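Local coordinates for protein borrelidin polyketide synthase, type I (Streptomyces parvulus, PDB 6OBT) that probably catalyses the dehydration of beta-hydroxyacyl intermediates as the dehydratase domain of the modular synthase that builds the polyketide borrelidin, at residues Q78-V87 and L105-L113; G54-S63 and D117-E127. All coordinates share one frame; numbering follows the deposited sequence.

Contact 1 of 2, residues Q78-V87 and L105-L113; sequences QVLLPGVVWV and LTLQSPLVL
L111 packs against both L81 and the indole of W86. Its CB lies 4.1 Å from CB of L81, where the two side chains cross at a slant. CG stands anti to the backbone N (chi1 -177°), which carries the branch toward the tryptophan. CD2 of L111 then ends 4.2 Å from CZ2 of W86 and also touches CD2 of L81. L81 CD2 itself sits over one face of the indole, offset toward the rim. The backbone of L111 is used as well: its O accepts from L81 N at 2.9 Å. W86 meets the other segment along much of its length. W86 CD1 is 4.0 Å from L107 CD2. W86 CB is 4.1 Å from L105 CD2. That same L105 methyl touches the W86 carbonyl. The ring of H150 meets the indole with the two planes at about 10°. W86 belongs to helix 83-97, and residues 105-107 of strand 101-107 run roughly antiparallel to residues 83-87, at 152°. This is a helix of the double hotdog fold of polyketide synthase dehydratases, with the sheet curling round it. The residues from H73 to P82 match the HxxxGxxxxP signature of polyketide synthase dehydratases, whose histidine is catalytic in relatives. L80 O accepts a hydrogen bond from ND1 of H73. L113 holds the far end of the contact. Its N donates to V79 O at 2.8 Å, and its CB rests against V79 CG1. A water extends this pairing: it accepts from V79 N at 2.8 Å and donates to L113 O. Between the two backbone bonds L80 pairs with V112 as a single beta bridge. There L80 CD2 presses to 3.4 Å from V112 CG2, a tight carbon contact.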
ATOM      1  N   GLN A  78     -29.701  -8.124   6.023  1.00 51.41           N
ATOM      2  CA  GLN A  78     -28.481  -7.585   5.439  1.00 53.56           C
ATOM      3  C   GLN A  78     -27.288  -8.438   5.841  1.00 52.01           C
ATOM      4  O   GLN A  78     -27.148  -8.818   7.009  1.00 47.94           O
ATOM      5  CB  GLN A  78     -28.256  -6.142   5.884  1.00 59.40           C
ATOM      6  CG  GLN A  78     -29.249  -5.137   5.312  1.00 74.60           C
ATOM      7  CD  GLN A  78     -28.785  -3.703   5.513  1.00 83.19           C
ATOM      8  OE1 GLN A  78     -28.587  -2.955   4.549  1.00 90.00           O
ATOM      9  NE2 GLN A  78     -28.598  -3.316   6.773  1.00 79.51           N
ATOM     10  N   VAL A  79     -26.426  -8.741   4.874  1.00 50.25           N
ATOM     11  CA  VAL A  79     -25.142  -9.365   5.194  1.00 46.69           C
ATOM     12  C   VAL A  79     -24.201  -8.278   5.714  1.00 48.60           C
ATOM     13  O   VAL A  79     -23.728  -7.434   4.948  1.00 52.33           O
ATOM     14  CB  VAL A  79     -24.537 -10.085   3.982  1.00 46.72           C
ATOM     15  CG1 VAL A  79     -23.187 -10.718   4.353  1.00 45.33           C
ATOM     16  CG2 VAL A  79     -25.495 -11.135   3.450  1.00 49.39           C
ATOM     17  N   LEU A  80     -23.918  -8.303   7.017  1.00 39.93           N
ATOM     18  CA  LEU A  80     -22.984  -7.381   7.638  1.00 43.64           C
ATOM     19  C   LEU A  80     -21.716  -8.136   7.994  1.00 47.62           C
ATOM     20  O   LEU A  80     -21.779  -9.276   8.471  1.00 40.49           O
ATOM     21  CB  LEU A  80     -23.538  -6.759   8.925  1.00 48.57           C
ATOM     22  CG  LEU A  80     -24.789  -5.894   8.973  1.00 56.07           C
ATOM     23  CD1 LEU A  80     -24.715  -4.933  10.171  1.00 62.55           C
ATOM     24  CD2 LEU A  80     -25.028  -5.163   7.690  1.00 57.33           C
ATOM     25  N   LEU A  81     -20.575  -7.499   7.755  1.00 41.85           N
ATOM     26  CA  LEU A  81     -19.333  -7.986   8.330  1.00 33.37           C
ATOM     27  C   LEU A  81     -19.455  -7.950   9.851  1.00 39.83           C
ATOM     28  O   LEU A  81     -19.901  -6.940  10.413  1.00 36.02           O
ATOM     29  CB  LEU A  81     -18.160  -7.121   7.850  1.00 39.35           C
ATOM     30  CG  LEU A  81     -16.795  -7.773   8.103  1.00 37.87           C
ATOM     31  CD1 LEU A  81     -16.616  -8.984   7.188  1.00 35.99           C
ATOM     32  CD2 LEU A  81     -15.666  -6.754   7.872  1.00 37.09           C
ATOM     33  N   PRO A  82     -19.148  -9.035  10.550  1.00 38.73           N
ATOM     34  CA  PRO A  82     -19.271  -8.985  12.009  1.00 36.03           C
ATOM     35  C   PRO A  82     -18.261  -7.995  12.579  1.00 31.12           C
ATOM     36  O   PRO A  82     -17.125  -7.899  12.112  1.00 30.85           O
ATOM     37  CB  PRO A  82     -19.013 -10.433  12.454  1.00 37.63           C
ATOM     38  CG  PRO A  82     -18.448 -11.141  11.282  1.00 47.16           C
ATOM     39  CD  PRO A  82     -18.750 -10.354  10.038  1.00 39.31           C
ATOM     40  N   GLY A  83     -18.716  -7.192  13.542  1.00 38.42           N
ATOM     41  CA  GLY A  83     -17.833  -6.234  14.190  1.00 37.29           C
ATOM     42  C   GLY A  83     -16.573  -6.854  14.760  1.00 37.43           C
ATOM     43  O   GLY A  83     -15.511  -6.218  14.776  1.00 33.60           O
ATOM     44  N   VAL A  84     -16.650  -8.106  15.213  1.00 36.86           N
ATOM     45  CA  VAL A  84     -15.446  -8.737  15.753  1.00 36.45           C
ATOM     46  C   VAL A  84     -14.400  -8.964  14.666  1.00 31.89           C
ATOM     47  O   VAL A  84     -13.232  -9.187  14.989  1.00 31.36           O
ATOM     48  CB  VAL A  84     -15.754 -10.067  16.467  1.00 39.27           C
ATOM     49  CG1 VAL A  84     -16.566  -9.825  17.760  1.00 41.96           C
ATOM     50  CG2 VAL A  84     -16.464 -11.027  15.537  1.00 37.53           C
ATOM     51  N   VAL A  85     -14.767  -8.898  13.378  1.00 31.78           N
ATOM     52  CA  VAL A  85     -13.726  -8.979  12.352  1.00 28.28           C
ATOM     53  C   VAL A  85     -12.734  -7.830  12.519  1.00 32.11           C
ATOM     54  O   VAL A  85     -11.519  -8.009  12.357  1.00 32.67           O
ATOM     55  CB  VAL A  85     -14.337  -8.984  10.931  1.00 31.40           C
ATOM     56  CG1 VAL A  85     -13.252  -8.663   9.899  1.00 36.96           C
ATOM     57  CG2 VAL A  85     -14.961 -10.338  10.627  1.00 36.39           C
ATOM     58  N   TRP A  86     -13.231  -6.637  12.857  1.00 30.67           N
ATOM     59  CA  TRP A  86     -12.312  -5.511  12.992  1.00 31.67           C
ATOM     60  C   TRP A  86     -11.421  -5.673  14.214  1.00 35.08           C
ATOM     61  O   TRP A  86     -10.286  -5.193  14.214  1.00 30.99           O
ATOM     62  CB  TRP A  86     -13.079  -4.197  13.066  1.00 28.05           C
ATOM     63  CG  TRP A  86     -14.001  -3.945  11.855  1.00 31.82           C
ATOM     64  CD1 TRP A  86     -15.350  -3.801  11.875  1.00 32.41           C
ATOM     65  CD2 TRP A  86     -13.603  -3.815  10.480  1.00 33.18           C
ATOM     66  NE1 TRP A  86     -15.826  -3.594  10.595  1.00 37.07           N
ATOM     67  CE2 TRP A  86     -14.771  -3.597   9.725  1.00 37.92           C
ATOM     68  CE3 TRP A  86     -12.368  -3.871   9.817  1.00 35.30           C
ATOM     69  CZ2 TRP A  86     -14.744  -3.416   8.331  1.00 37.76           C
ATOM     70  CZ3 TRP A  86     -12.339  -3.696   8.443  1.00 36.15           C
ATOM     71  CH2 TRP A  86     -13.521  -3.476   7.713  1.00 34.84           C
ATOM     72  N   VAL A  87     -11.898  -6.360  15.257  1.00 32.01           N
ATOM     73  CA  VAL A  87     -11.024  -6.612  16.402  1.00 28.17           C
ATOM     74  C   VAL A  87      -9.956  -7.636  16.039  1.00 28.07           C
ATOM     75  O   VAL A  87      -8.780  -7.486  16.400  1.00 31.02           O
ATOM     76  CB  VAL A  87     -11.837  -7.063  17.633  1.00 30.91           C
ATOM     77  CG1 VAL A  87     -10.893  -7.198  18.857  1.00 32.61           C
ATOM     78  CG2 VAL A  87     -12.945  -6.079  17.919  1.00 31.40           C
ATOM     79  N   LEU A 105     -10.928  -0.238  20.891  1.00 42.44           N
ATOM     80  CA  LEU A 105     -11.443  -0.216  19.521  1.00 42.79           C
ATOM     81  C   LEU A 105     -12.927   0.124  19.560  1.00 42.71           C
ATOM     82  O   LEU A 105     -13.697  -0.496  20.302  1.00 41.69           O
ATOM     83  CB  LEU A 105     -11.223  -1.545  18.789  1.00 40.20           C
ATOM     84  CG  LEU A 105     -11.336  -1.393  17.265  1.00 38.42           C
ATOM     85  CD1 LEU A 105     -10.155  -0.594  16.709  1.00 39.70           C
ATOM     86  CD2 LEU A 105     -11.455  -2.730  16.565  1.00 40.75           C
ATOM     87  N   THR A 106     -13.325   1.115  18.773  1.00 35.02           N
ATOM     88  CA  THR A 106     -14.699   1.594  18.754  1.00 38.41           C
ATOM     89  C   THR A 106     -15.227   1.441  17.339  1.00 40.30           C
ATOM     90  O   THR A 106     -14.601   1.938  16.391  1.00 36.94           O
ATOM     91  CB  THR A 106     -14.779   3.055  19.193  1.00 45.18           C
ATOM     92  OG1 THR A 106     -13.941   3.252  20.341  1.00 51.34           O
ATOM     93  CG2 THR A 106     -16.216   3.412  19.548  1.00 46.15           C
ATOM     94  N   LEU A 107     -16.343   0.733  17.189  1.00 41.47           N
ATOM     95  CA  LEU A 107     -16.887   0.525  15.853  1.00 45.76           C
ATOM     96  C   LEU A 107     -17.727   1.726  15.433  1.00 50.52           C
ATOM     97  O   LEU A 107     -18.307   2.429  16.265  1.00 49.03           O
ATOM     98  CB  LEU A 107     -17.712  -0.763  15.801  1.00 44.78           C
ATOM     99  CG  LEU A 107     -16.926  -2.002  16.255  1.00 43.91           C
ATOM    100  CD1 LEU A 107     -17.715  -3.281  16.096  1.00 44.81           C
ATOM    101  CD2 LEU A 107     -15.594  -2.113  15.505  1.00 42.73           C
ATOM    102  N   GLN A 108     -17.765   1.978  14.119  1.00 45.23           N
ATOM    103  CA  GLN A 108     -18.514   3.110  13.586  1.00 49.62           C
ATOM    104  C   GLN A 108     -19.505   2.555  12.576  1.00 49.36           C
ATOM    105  O   GLN A 108     -20.362   1.749  12.948  1.00 53.23           O
ATOM    106  CB  GLN A 108     -17.574   4.170  13.032  1.00 52.36           C
ATOM    107  CG  GLN A 108     -16.597   4.731  14.053  1.00 61.18           C
ATOM    108  CD  GLN A 108     -15.729   5.833  13.467  1.00 71.18           C
ATOM    109  OE1 GLN A 108     -15.933   6.257  12.329  1.00 77.20           O
ATOM    110  NE2 GLN A 108     -14.756   6.298  14.241  1.00 70.52           N
ATOM    111  N   SER A 109     -19.397   2.922  11.309  1.00 52.20           N
ATOM    112  CA  SER A 109     -20.351   2.483  10.302  1.00 52.06           C
ATOM    113  C   SER A 109     -20.203   0.985  10.061  1.00 49.03           C
ATOM    114  O   SER A 109     -19.077   0.477  10.008  1.00 45.30           O
ATOM    115  CB  SER A 109     -20.110   3.234   8.990  1.00 50.87           C
ATOM    116  OG  SER A 109     -19.999   4.626   9.219  1.00 62.35           O
ATOM    117  N   PRO A 110     -21.299   0.261   9.876  1.00 55.16           N
ATOM    118  CA  PRO A 110     -21.192  -1.157   9.532  1.00 56.26           C
ATOM    119  C   PRO A 110     -20.819  -1.331   8.066  1.00 50.99           C
ATOM    120  O   PRO A 110     -20.933  -0.413   7.246  1.00 44.49           O
ATOM    121  CB  PRO A 110     -22.600  -1.692   9.820  1.00 62.34           C
ATOM    122  CG  PRO A 110     -23.489  -0.512   9.525  1.00 63.41           C
ATOM    123  CD  PRO A 110     -22.700   0.728   9.893  1.00 60.46           C
ATOM    124  N   LEU A 111     -20.343  -2.529   7.739  1.00 46.29           N
ATOM    125  CA  LEU A 111     -20.001  -2.865   6.355  1.00 46.21           C
ATOM    126  C   LEU A 111     -21.010  -3.884   5.828  1.00 46.67           C
ATOM    127  O   LEU A 111     -21.040  -5.028   6.287  1.00 44.45           O
ATOM    128  CB  LEU A 111     -18.578  -3.405   6.259  1.00 41.14           C
ATOM    129  CG  LEU A 111     -18.176  -3.704   4.813  1.00 44.27           C
ATOM    130  CD1 LEU A 111     -18.254  -2.423   4.002  1.00 43.11           C
ATOM    131  CD2 LEU A 111     -16.782  -4.295   4.753  1.00 37.83           C
ATOM    132  N   VAL A 112     -21.816  -3.480   4.850  1.00 43.37           N
ATOM    133  CA  VAL A 112     -22.825  -4.354   4.253  1.00 52.01           C
ATOM    134  C   VAL A 112     -22.263  -4.933   2.963  1.00 54.32           C
ATOM    135  O   VAL A 112     -21.859  -4.191   2.059  1.00 56.78           O
ATOM    136  CB  VAL A 112     -24.141  -3.610   3.979  1.00 60.37           C
ATOM    137  CG1 VAL A 112     -25.226  -4.581   3.507  1.00 67.37           C
ATOM    138  CG2 VAL A 112     -24.598  -2.844   5.207  1.00 64.08           C
ATOM    139  N   LEU A 113     -22.261  -6.257   2.857  1.00 50.08           N
ATOM    140  CA  LEU A 113     -21.764  -6.939   1.671  1.00 55.70           C
ATOM    141  C   LEU A 113     -22.945  -7.339   0.796  1.00 58.22           C
ATOM    142  O   LEU A 113     -23.778  -8.158   1.200  1.00 61.57           O
ATOM    143  CB  LEU A 113     -20.924  -8.158   2.044  1.00 60.43           C
ATOM    144  CG  LEU A 113     -19.607  -7.839   2.758  1.00 60.55           C
ATOM    145  CD1 LEU A 113     -18.968  -9.092   3.341  1.00 61.45           C
ATOM    146  CD2 LEU A 113     -18.654  -7.130   1.810  1.00 64.17           C
TER
HETATM  147  O   HOH W   1     -26.797  -7.810   2.275  1.00 42.53           O

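Contact 2 of 2, residues G54-S63 and D117-E127; sequences GQRVWTGRLS and DTVQVRVVVTE
W58 reaches along its neighbour strand past V123 to V125. Its CB lies 4.0 Å from V123 CB. CG is anti to the carbonyl carbon (chi1 -76°), and the ring extends toward V125. CE3 faces V123 O at 3.6 Å, with the oxygen at the ring edge and in its plane. CZ3 comes next, 3.5 Å from V125 CG2. CZ2 lies over one face of the R56 guanidinium, offset toward its rim, and R56 also forms a salt bridge with D50. NE1 is hydrogen-bonded to Q96 OE1 on helix 83-97. The indole is thus held by both packing and a polar bond. The backbone of W58 is bonded both ways: W58 N to V123 O and V123 N to W58 O, each 2.8 Å. Further along, V121 O accepts from G60 N at 3.2 Å and from R122 NH1 at 3.1 Å. These donors approach from opposite faces of the carbonyl plane. R122 NE and NH1 are hydrogen-bonded to D50 O and G36 O of the second subunit. At the other end Q55 NE2 donates to T126 OG1 at 3.0 Å, tilted slightly from the amide plane. The strands 55-62 and 119-127 form an antiparallel pair, regularly bonded from R56-V125 to L62-V119, with W58, V123 and V125 on the face toward helix 83-97, as in the helix-wrapping sheet of a double hotdog fold.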
ATOM      1  N   GLY A  54       6.189   6.257   9.120  1.00 55.66           N
ATOM      2  CA  GLY A  54       5.968   5.462  10.309  1.00 53.65           C
ATOM      3  C   GLY A  54       4.659   4.707  10.269  1.00 51.35           C
ATOM      4  O   GLY A  54       4.342   3.973  11.216  1.00 51.38           O
ATOM      5  N   GLN A  55       3.895   4.856   9.194  1.00 44.37           N
ATOM      6  CA  GLN A  55       2.634   4.162   9.012  1.00 41.18           C
ATOM      7  C   GLN A  55       2.852   2.797   8.392  1.00 34.63           C
ATOM      8  O   GLN A  55       3.788   2.584   7.616  1.00 37.37           O
ATOM      9  CB  GLN A  55       1.694   4.957   8.105  1.00 49.84           C
ATOM     10  CG  GLN A  55       0.790   5.912   8.828  1.00 60.23           C
ATOM     11  CD  GLN A  55      -0.335   6.416   7.952  1.00 60.99           C
ATOM     12  OE1 GLN A  55      -0.233   6.420   6.721  1.00 63.07           O
ATOM     13  NE2 GLN A  55      -1.417   6.854   8.584  1.00 54.92           N
ATOM     14  N   ARG A  56       1.946   1.884   8.714  1.00 29.58           N
ATOM     15  CA  ARG A  56       1.878   0.575   8.084  1.00 34.04           C
ATOM     16  C   ARG A  56       0.425   0.317   7.737  1.00 30.81           C
ATOM     17  O   ARG A  56      -0.454   0.518   8.585  1.00 34.62           O
ATOM     18  CB  ARG A  56       2.396  -0.546   8.992  1.00 38.34           C
ATOM     19  CG  ARG A  56       3.823  -0.383   9.490  1.00 58.05           C
ATOM     20  CD  ARG A  56       4.296  -1.678  10.155  1.00 67.44           C
ATOM     21  NE  ARG A  56       4.081  -2.843   9.292  1.00 72.58           N
ATOM     22  CZ  ARG A  56       4.323  -4.098   9.656  1.00 79.76           C
ATOM     23  NH1 ARG A  56       4.783  -4.360  10.874  1.00 79.76           N
ATOM     24  NH2 ARG A  56       4.100  -5.093   8.804  1.00 81.55           N
ATOM     25  N   VAL A  57       0.173  -0.163   6.526  1.00 30.08           N
ATOM     26  CA  VAL A  57      -1.193  -0.377   6.056  1.00 33.79           C
ATOM     27  C   VAL A  57      -1.346  -1.830   5.640  1.00 35.57           C
ATOM     28  O   VAL A  57      -0.542  -2.339   4.853  1.00 40.85           O
ATOM     29  CB  VAL A  57      -1.545   0.563   4.893  1.00 30.87           C
ATOM     30  CG1 VAL A  57      -2.968   0.268   4.385  1.00 31.57           C
ATOM     31  CG2 VAL A  57      -1.439   2.013   5.339  1.00 30.75           C
ATOM     32  N   TRP A  58      -2.366  -2.501   6.180  1.00 25.94           N
ATOM     33  CA  TRP A  58      -2.748  -3.829   5.720  1.00 30.52           C
ATOM     34  C   TRP A  58      -3.900  -3.666   4.736  1.00 29.40           C
ATOM     35  O   TRP A  58      -4.795  -2.843   4.948  1.00 29.66           O
ATOM     36  CB  TRP A  58      -3.165  -4.750   6.888  1.00 29.26           C
ATOM     37  CG  TRP A  58      -1.990  -5.273   7.706  1.00 35.53           C
ATOM     38  CD1 TRP A  58      -1.449  -6.536   7.680  1.00 34.21           C
ATOM     39  CD2 TRP A  58      -1.221  -4.530   8.653  1.00 36.09           C
ATOM     40  NE1 TRP A  58      -0.391  -6.619   8.568  1.00 36.05           N
ATOM     41  CE2 TRP A  58      -0.237  -5.399   9.175  1.00 33.76           C
ATOM     42  CE3 TRP A  58      -1.261  -3.202   9.106  1.00 41.37           C
ATOM     43  CZ2 TRP A  58       0.699  -4.981  10.120  1.00 43.55           C
ATOM     44  CZ3 TRP A  58      -0.331  -2.795  10.054  1.00 44.72           C
ATOM     45  CH2 TRP A  58       0.634  -3.682  10.546  1.00 44.43           C
ATOM     46  N   THR A  59      -3.873  -4.443   3.655  1.00 31.91           N
ATOM     47  CA  THR A  59      -4.820  -4.266   2.564  1.00 32.21           C
ATOM     48  C   THR A  59      -5.411  -5.606   2.171  1.00 31.60           C
ATOM     49  O   THR A  59      -4.752  -6.650   2.264  1.00 32.49           O
ATOM     50  CB  THR A  59      -4.161  -3.617   1.302  1.00 33.64           C
ATOM     51  OG1 THR A  59      -3.239  -4.536   0.703  1.00 34.59           O
ATOM     52  CG2 THR A  59      -3.409  -2.345   1.657  1.00 36.76           C
ATOM     53  N   GLY A  60      -6.658  -5.563   1.720  1.00 30.52           N
ATOM     54  CA  GLY A  60      -7.297  -6.747   1.189  1.00 34.85           C
ATOM     55  C   GLY A  60      -8.527  -6.389   0.387  1.00 36.14           C
ATOM     56  O   GLY A  60      -8.943  -5.230   0.323  1.00 35.48           O
ATOM     57  N   ARG A  61      -9.115  -7.418  -0.222  1.00 35.44           N
ATOM     58  CA  ARG A  61     -10.383  -7.325  -0.934  1.00 34.96           C
ATOM     59  C   ARG A  61     -11.373  -8.300  -0.303  1.00 41.47           C
ATOM     60  O   ARG A  61     -11.073  -9.493  -0.184  1.00 48.10           O
ATOM     61  CB  ARG A  61     -10.204  -7.671  -2.407  1.00 44.38           C
ATOM     62  CG  ARG A  61     -11.411  -7.368  -3.275  1.00 53.95           C
ATOM     63  CD  ARG A  61     -11.106  -7.621  -4.739  1.00 63.33           C
ATOM     64  NE  ARG A  61     -10.810  -9.028  -5.005  1.00 70.75           N
ATOM     65  CZ  ARG A  61     -10.502  -9.514  -6.205  1.00 76.30           C
ATOM     66  NH1 ARG A  61     -10.444  -8.705  -7.256  1.00 80.15           N
ATOM     67  NH2 ARG A  61     -10.249 -10.809  -6.354  1.00 75.55           N
ATOM     68  N   LEU A  62     -12.549  -7.800   0.086  1.00 38.76           N
ATOM     69  CA  LEU A  62     -13.606  -8.624   0.668  1.00 39.34           C
ATOM     70  C   LEU A  62     -14.759  -8.765  -0.317  1.00 41.59           C
ATOM     71  O   LEU A  62     -15.192  -7.780  -0.925  1.00 44.57           O
ATOM     72  CB  LEU A  62     -14.128  -8.025   1.976  1.00 42.52           C
ATOM     73  CG  LEU A  62     -13.210  -8.018   3.197  1.00 45.84           C
ATOM     74  CD1 LEU A  62     -13.997  -7.585   4.428  1.00 38.85           C
ATOM     75  CD2 LEU A  62     -12.532  -9.375   3.412  1.00 52.09           C
ATOM     76  N   SER A  63     -15.259  -9.988  -0.457  1.00 40.87           N
ATOM     77  CA  SER A  63     -16.449 -10.255  -1.247  1.00 46.78           C
ATOM     78  C   SER A  63     -17.005 -11.601  -0.806  1.00 46.53           C
ATOM     79  O   SER A  63     -16.288 -12.436  -0.254  1.00 43.50           O
ATOM     80  CB  SER A  63     -16.152 -10.246  -2.748  1.00 48.87           C
ATOM     81  OG  SER A  63     -15.533 -11.448  -3.175  1.00 48.17           O
ATOM     82  N   ASP A 117     -21.105  -7.356  -4.450  1.00 77.19           N
ATOM     83  CA  ASP A 117     -20.169  -6.325  -4.030  1.00 73.64           C
ATOM     84  C   ASP A 117     -18.750  -6.863  -3.912  1.00 61.97           C
ATOM     85  O   ASP A 117     -18.521  -8.011  -3.532  1.00 55.63           O
ATOM     86  CB  ASP A 117     -20.602  -5.727  -2.689  1.00 75.62           C
ATOM     87  CG  ASP A 117     -21.759  -4.757  -2.825  1.00 79.09           C
ATOM     88  OD1 ASP A 117     -22.097  -4.378  -3.970  1.00 82.89           O
ATOM     89  OD2 ASP A 117     -22.329  -4.369  -1.785  1.00 77.59           O
ATOM     90  N   THR A 118     -17.794  -6.012  -4.260  1.00 63.81           N
ATOM     91  CA  THR A 118     -16.397  -6.210  -3.911  1.00 57.69           C
ATOM     92  C   THR A 118     -15.917  -4.942  -3.225  1.00 49.43           C
ATOM     93  O   THR A 118     -16.285  -3.833  -3.624  1.00 54.01           O
ATOM     94  CB  THR A 118     -15.558  -6.535  -5.150  1.00 65.01           C
ATOM     95  OG1 THR A 118     -14.229  -6.858  -4.741  1.00 68.73           O
ATOM     96  CG2 THR A 118     -15.530  -5.356  -6.116  1.00 61.97           C
ATOM     97  N   VAL A 119     -15.157  -5.093  -2.152  1.00 40.96           N
ATOM     98  CA  VAL A 119     -14.795  -3.947  -1.331  1.00 43.27           C
ATOM     99  C   VAL A 119     -13.309  -4.010  -1.016  1.00 41.63           C
ATOM    100  O   VAL A 119     -12.809  -5.055  -0.583  1.00 38.79           O
ATOM    101  CB  VAL A 119     -15.626  -3.905  -0.034  1.00 52.11           C
ATOM    102  CG1 VAL A 119     -15.292  -2.687   0.758  1.00 54.45           C
ATOM    103  CG2 VAL A 119     -17.101  -3.905  -0.357  1.00 54.80           C
ATOM    104  N   GLN A 120     -12.603  -2.895  -1.227  1.00 42.62           N
ATOM    105  CA  GLN A 120     -11.231  -2.767  -0.757  1.00 37.57           C
ATOM    106  C   GLN A 120     -11.237  -2.437   0.734  1.00 36.21           C
ATOM    107  O   GLN A 120     -12.015  -1.602   1.192  1.00 39.09           O
ATOM    108  CB  GLN A 120     -10.485  -1.678  -1.539  1.00 38.40           C
ATOM    109  CG  GLN A 120     -10.299  -1.991  -3.017  1.00 42.43           C
ATOM    110  CD  GLN A 120      -9.707  -0.818  -3.773  1.00 57.19           C
ATOM    111  OE1 GLN A 120     -10.121   0.327  -3.584  1.00 64.38           O
ATOM    112  NE2 GLN A 120      -8.727  -1.096  -4.629  1.00 59.88           N
ATOM    113  N   VAL A 121     -10.360  -3.082   1.489  1.00 32.90           N
ATOM    114  CA  VAL A 121     -10.270  -2.825   2.917  1.00 36.95           C
ATOM    115  C   VAL A 121      -8.860  -2.370   3.261  1.00 31.82           C
ATOM    116  O   VAL A 121      -7.882  -2.774   2.625  1.00 35.35           O
ATOM    117  CB  VAL A 121     -10.685  -4.073   3.734  1.00 38.59           C
ATOM    118  CG1 VAL A 121     -12.105  -4.461   3.369  1.00 47.70           C
ATOM    119  CG2 VAL A 121      -9.763  -5.235   3.453  1.00 36.75           C
ATOM    120  N   ARG A 122      -8.765  -1.490   4.258  1.00 32.82           N
ATOM    121  CA  ARG A 122      -7.481  -1.028   4.775  1.00 30.79           C
ATOM    122  C   ARG A 122      -7.464  -1.109   6.296  1.00 33.09           C
ATOM    123  O   ARG A 122      -8.448  -0.764   6.951  1.00 32.29           O
ATOM    124  CB  ARG A 122      -7.201   0.411   4.374  1.00 27.39           C
ATOM    125  CG  ARG A 122      -7.282   0.661   2.890  1.00 33.88           C
ATOM    126  CD  ARG A 122      -6.079   0.048   2.175  1.00 35.71           C
ATOM    127  NE  ARG A 122      -6.021   0.476   0.782  1.00 35.53           N
ATOM    128  CZ  ARG A 122      -6.445  -0.251  -0.246  1.00 40.86           C
ATOM    129  NH1 ARG A 122      -6.970  -1.457  -0.039  1.00 40.14           N
ATOM    130  NH2 ARG A 122      -6.349   0.230  -1.485  1.00 41.95           N
ATOM    131  N   VAL A 123      -6.327  -1.515   6.854  1.00 31.36           N
ATOM    132  CA  VAL A 123      -6.048  -1.350   8.273  1.00 30.60           C
ATOM    133  C   VAL A 123      -4.812  -0.469   8.379  1.00 30.28           C
ATOM    134  O   VAL A 123      -3.736  -0.848   7.908  1.00 33.36           O
ATOM    135  CB  VAL A 123      -5.825  -2.692   8.984  1.00 30.70           C
ATOM    136  CG1 VAL A 123      -5.729  -2.473  10.484  1.00 32.87           C
ATOM    137  CG2 VAL A 123      -6.972  -3.679   8.680  1.00 28.83           C
ATOM    138  N   VAL A 124      -4.954   0.682   9.022  1.00 31.03           N
ATOM    139  CA  VAL A 124      -3.920   1.706   9.018  1.00 34.47           C
ATOM    140  C   VAL A 124      -3.386   1.853  10.430  1.00 40.25           C
ATOM    141  O   VAL A 124      -4.118   2.279  11.334  1.00 36.31           O
ATOM    142  CB  VAL A 124      -4.450   3.049   8.501  1.00 35.46           C
ATOM    143  CG1 VAL A 124      -3.384   4.109   8.669  1.00 37.96           C
ATOM    144  CG2 VAL A 124      -4.887   2.931   7.032  1.00 37.50           C
ATOM    145  N   VAL A 125      -2.111   1.530  10.621  1.00 35.78           N
ATOM    146  CA  VAL A 125      -1.482   1.596  11.935  1.00 34.52           C
ATOM    147  C   VAL A 125      -0.443   2.702  11.904  1.00 36.33           C
ATOM    148  O   VAL A 125       0.424   2.723  11.022  1.00 38.80           O
ATOM    149  CB  VAL A 125      -0.865   0.244  12.330  1.00 32.17           C
ATOM    150  CG1 VAL A 125      -0.130   0.379  13.662  1.00 39.16           C
ATOM    151  CG2 VAL A 125      -1.977  -0.827  12.426  1.00 32.72           C
ATOM    152  N   THR A 126      -0.539   3.630  12.858  1.00 34.32           N
ATOM    153  CA  THR A 126       0.279   4.833  12.860  1.00 41.03           C
ATOM    154  C   THR A 126       1.003   4.974  14.193  1.00 45.48           C
ATOM    155  O   THR A 126       0.383   4.878  15.261  1.00 38.83           O
ATOM    156  CB  THR A 126      -0.577   6.074  12.581  1.00 42.49           C
ATOM    157  OG1 THR A 126      -1.366   5.855  11.402  1.00 43.75           O
ATOM    158  CG2 THR A 126       0.315   7.286  12.352  1.00 44.64           C
ATOM    159  N   GLU A 127       2.313   5.193  14.132  1.00 48.21           N
ATOM    160  CA  GLU A 127       3.067   5.414  15.357  1.00 55.66           C
ATOM    161  C   GLU A 127       2.687   6.765  15.960  1.00 58.54           C
ATOM    162  O   GLU A 127       2.215   7.672  15.271  1.00 62.26           O
ATOM    163  CB  GLU A 127       4.570   5.343  15.089  1.00 57.87           C
ATOM    164  CG  GLU A 127       5.055   3.954  14.699  1.00 62.69           C
ATOM    165  CD  GLU A 127       6.331   3.990  13.873  1.00 70.56           C
ATOM    166  OE1 GLU A 127       7.218   4.812  14.183  1.00 75.45           O
ATOM    167  OE2 GLU A 127       6.446   3.194  12.914  1.00 70.50           O
TER
HETATM  168  O   HOH W   2       3.108   1.641  12.320  1.00 49.66           O

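How the contacts relate
Contact 1 is nested along the chain inside the loop closed by contact 2, and the centres of the two lie about 14 Å apart. They meet through apolar side chains: L81 CD2 is 3.9 Å from L62 CD1, and L113 CD2 is 4.2 Å from V119 CG2. Helix 83-97 serves both. It begins in contact 1, and further on its L89 and A93 pack against V123, W58 and V125 of contact 2. Contact 1 lies nearer the probable active site, since L80 O is hydrogen-bonded to H73, the probable catalytic histidine of the family signature. Contact 2 instead borders the second subunit, which does not touch the segments of contact 1.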